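Long-range contact in C-domain type II peptide synthetase (Streptomyces globisporus, PDB 4ZNM), which is a condensation-domain protein of the type II peptide synthetase class, built on the fold of the CoA-dependent acyltransferase clan: residues P190-F196 with R302-G308. Residues are numbered along the deposited sequence; the frame is centred on the assembly and turned at random.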
loop_
_atom_site.group_PDB
_atom_site.type_symbol
_atom_site.label_atom_id
_atom_site.label_comp_id
_atom_site.label_asym_id
_atom_site.label_seq_id
_atom_site.Cartn_x
_atom_site.Cartn_y
_atom_site.Cartn_z
ATOM N N PRO A 190 21.198 -8.468 2.427
ATOM C CA PRO A 190 20.132 -8.069 1.517
ATOM C C PRO A 190 20.651 -7.559 0.191
ATOM O O PRO A 190 21.739 -7.003 0.083
ATOM C CB PRO A 190 19.423 -6.949 2.287
ATOM C CG PRO A 190 20.520 -6.311 3.086
ATOM C CD PRO A 190 21.536 -7.401 3.391
ATOM N N ALA A 191 19.843 -7.741 -0.827
ATOM C CA ALA A 191 20.088 -7.071 -2.089
ATOM C C ALA A 191 19.641 -5.610 -1.888
ATOM O O ALA A 191 18.651 -5.341 -1.202
ATOM C CB ALA A 191 19.329 -7.741 -3.206
ATOM N N GLN A 192 20.387 -4.669 -2.439
ATOM C CA GLN A 192 19.988 -3.272 -2.360
ATOM C C GLN A 192 19.006 -2.889 -3.488
ATOM O O GLN A 192 18.977 -3.513 -4.562
ATOM C CB GLN A 192 21.222 -2.388 -2.423
ATOM C CG GLN A 192 22.202 -2.606 -1.297
ATOM C CD GLN A 192 21.614 -2.276 0.055
ATOM O OE1 GLN A 192 20.623 -1.572 0.173
ATOM N NE2 GLN A 192 22.214 -2.813 1.080
ATOM N N HIS A 193 18.202 -1.858 -3.255
ATOM C CA HIS A 193 17.231 -1.471 -4.248
ATOM C C HIS A 193 17.896 -1.090 -5.589
ATOM O O HIS A 193 17.303 -1.295 -6.624
ATOM C CB HIS A 193 16.400 -0.306 -3.772
ATOM C CG HIS A 193 15.302 0.049 -4.718
ATOM N ND1 HIS A 193 15.321 1.195 -5.480
ATOM C CD2 HIS A 193 14.167 -0.609 -5.056
ATOM C CE1 HIS A 193 14.239 1.236 -6.242
ATOM N NE2 HIS A 193 13.527 0.148 -6.016
ATOM N N ALA A 194 19.129 -0.572 -5.560
ATOM C CA ALA A 194 19.797 -0.169 -6.778
ATOM C C ALA A 194 20.014 -1.393 -7.638
ATOM O O ALA A 194 19.961 -1.313 -8.856
ATOM C CB ALA A 194 21.109 0.511 -6.490
ATOM N N GLU A 195 20.266 -2.525 -7.002
ATOM C CA GLU A 195 20.469 -3.749 -7.755
ATOM C C GLU A 195 19.173 -4.108 -8.493
ATOM O O GLU A 195 19.201 -4.519 -9.663
ATOM C CB GLU A 195 20.911 -4.893 -6.840
ATOM C CG GLU A 195 22.191 -4.624 -6.044
ATOM C CD GLU A 195 22.470 -5.732 -5.034
ATOM O OE1 GLU A 195 22.506 -6.904 -5.467
ATOM O OE2 GLU A 195 22.619 -5.432 -3.830
ATOM N N PHE A 196 18.038 -3.911 -7.825
ATOM C CA PHE A 196 16.746 -4.173 -8.451
ATOM C C PHE A 196 16.476 -3.203 -9.609
ATOM O O PHE A 196 15.964 -3.587 -10.674
ATOM C CB PHE A 196 15.612 -4.094 -7.429
ATOM C CG PHE A 196 14.258 -4.312 -8.044
ATOM C CD1 PHE A 196 13.381 -3.259 -8.224
ATOM C CD2 PHE A 196 13.889 -5.570 -8.490
ATOM C CE1 PHE A 196 12.128 -3.471 -8.820
ATOM C CE2 PHE A 196 12.643 -5.784 -9.086
ATOM C CZ PHE A 196 11.771 -4.732 -9.246
ATOM N N ARG A 302 15.167 -13.047 -5.270
ATOM C CA ARG A 302 16.416 -12.356 -4.903
ATOM C C ARG A 302 16.138 -11.094 -4.048
ATOM O O ARG A 302 16.967 -10.693 -3.242
ATOM C CB ARG A 302 17.203 -11.986 -6.178
ATOM C CG ARG A 302 18.346 -10.991 -6.031
ATOM C CD ARG A 302 19.605 -11.634 -5.511
ATOM N NE ARG A 302 20.706 -10.671 -5.407
ATOM C CZ ARG A 302 21.462 -10.481 -4.322
ATOM N NH1 ARG A 302 21.265 -11.184 -3.209
ATOM N NH2 ARG A 302 22.429 -9.571 -4.349
ATOM N N PHE A 303 14.984 -10.460 -4.231
ATOM C CA PHE A 303 14.734 -9.166 -3.591
ATOM C C PHE A 303 13.772 -9.202 -2.375
ATOM O O PHE A 303 13.315 -8.171 -1.906
ATOM C CB PHE A 303 14.253 -8.181 -4.675
ATOM C CG PHE A 303 15.277 -7.984 -5.756
ATOM C CD1 PHE A 303 16.415 -7.251 -5.505
ATOM C CD2 PHE A 303 15.141 -8.584 -6.975
ATOM C CE1 PHE A 303 17.391 -7.101 -6.467
ATOM C CE2 PHE A 303 16.124 -8.449 -7.936
ATOM C CZ PHE A 303 17.244 -7.703 -7.679
ATOM N N GLU A 304 13.559 -10.377 -1.792
ATOM C CA GLU A 304 12.574 -10.513 -0.708
ATOM C C GLU A 304 13.009 -9.884 0.621
ATOM O O GLU A 304 12.175 -9.606 1.461
ATOM C CB GLU A 304 12.252 -12.008 -0.474
ATOM C CG GLU A 304 13.406 -12.854 0.031
ATOM C CD GLU A 304 13.073 -14.350 0.021
ATOM O OE1 GLU A 304 13.897 -15.145 0.523
ATOM O OE2 GLU A 304 11.988 -14.722 -0.488
ATOM N N ASP A 305 14.314 -9.711 0.819
ATOM C CA ASP A 305 14.834 -8.996 1.976
ATOM C C ASP A 305 15.182 -7.533 1.652
ATOM O O ASP A 305 15.883 -6.878 2.439
ATOM C CB ASP A 305 16.075 -9.717 2.501
ATOM C CG ASP A 305 15.754 -11.139 2.986
ATOM O OD1 ASP A 305 14.722 -11.301 3.682
ATOM O OD2 ASP A 305 16.489 -12.093 2.639
ATOM N N THR A 306 14.723 -7.052 0.495
ATOM C CA THR A 306 15.133 -5.738 -0.022
ATOM C C THR A 306 14.142 -4.639 0.326
ATOM O O THR A 306 12.951 -4.748 0.003
ATOM C CB THR A 306 15.280 -5.724 -1.552
ATOM O OG1 THR A 306 16.254 -6.691 -1.952
ATOM C CG2 THR A 306 15.737 -4.321 -2.044
ATOM N N VAL A 307 14.657 -3.559 0.903
ATOM C CA VAL A 307 13.852 -2.362 1.166
ATOM C C VAL A 307 13.836 -1.479 -0.065
ATOM O O VAL A 307 14.875 -1.137 -0.666
ATOM C CB VAL A 307 14.366 -1.629 2.426
ATOM C CG1 VAL A 307 13.642 -0.289 2.655
ATOM C CG2 VAL A 307 14.206 -2.534 3.643
ATOM N N GLY A 308 12.617 -1.144 -0.460
ATOM C CA GLY A 308 12.342 -0.302 -1.606
ATOM C C GLY A 308 10.836 -0.312 -1.880
ATOM O O GLY A 308 10.085 -1.020 -1.216
HETATM O O HOH W 1 17.605 -3.339 0.833
HETATM O O HOH W 2 17.111 -9.201 -0.690
HETATM O O HOH W 3 17.775 -0.788 -0.496
#
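The ring of Phe303 is covered on both faces: Phe196 meets one, and CG of Arg302, from the same loop as Phe303, lies centrally over the opposite one. Phe196 comes edge-first, an edge-to-face pair with ring centroids 5.0 Å apart and planes at 73°, CD2 above the rim of the Phe303 ring. CB of Phe196 lies over that same face, a CH-pi contact 3.9 Å from the Phe303 centroid. Ala191 CB touches Phe303 CD1 at 3.7 Å and sits squarely over one face of the Arg302 guanidinium. The Arg302 chain, bent at chi2 (80°), passes over the phenyl ring and then turns its guanidinium toward Glu195, which is modelled in two conformers. In the one described here, Arg302 NH2 makes a salt bridge with Glu195 OE1 (2.9 Å); its N-H points well off line, at 129°, so the hydrogen bond is weak. The other carboxylate oxygen, OE2, receives a nearly straight bond from the backbone N of Gln192, the N-cap residue, from above the carboxylate plane. In this conformer Glu195 links the start of its own helix to the facing loop. Further along that loop, Thr306 OG1 donates to Ala191 O (2.9 Å), approaching from above the carbonyl plane, and the same carbonyl accepts from a water that also binds Val307 N. A second water joins Ala191 N to Arg302 O and Thr306 OG1, and a third links His193 N with Val307 O, so much of the polar contact between the backbones is water-mediated. Within the condensation domain, the contact sets the beginning of helix 193-203 against the Phe303-Thr306 type I turn in the loop between strands 288-295 and 312-319, while Asp305 forms a salt bridge with Arg170 and Val307 packs on Val167 and Ile168, all three on helix 162-180.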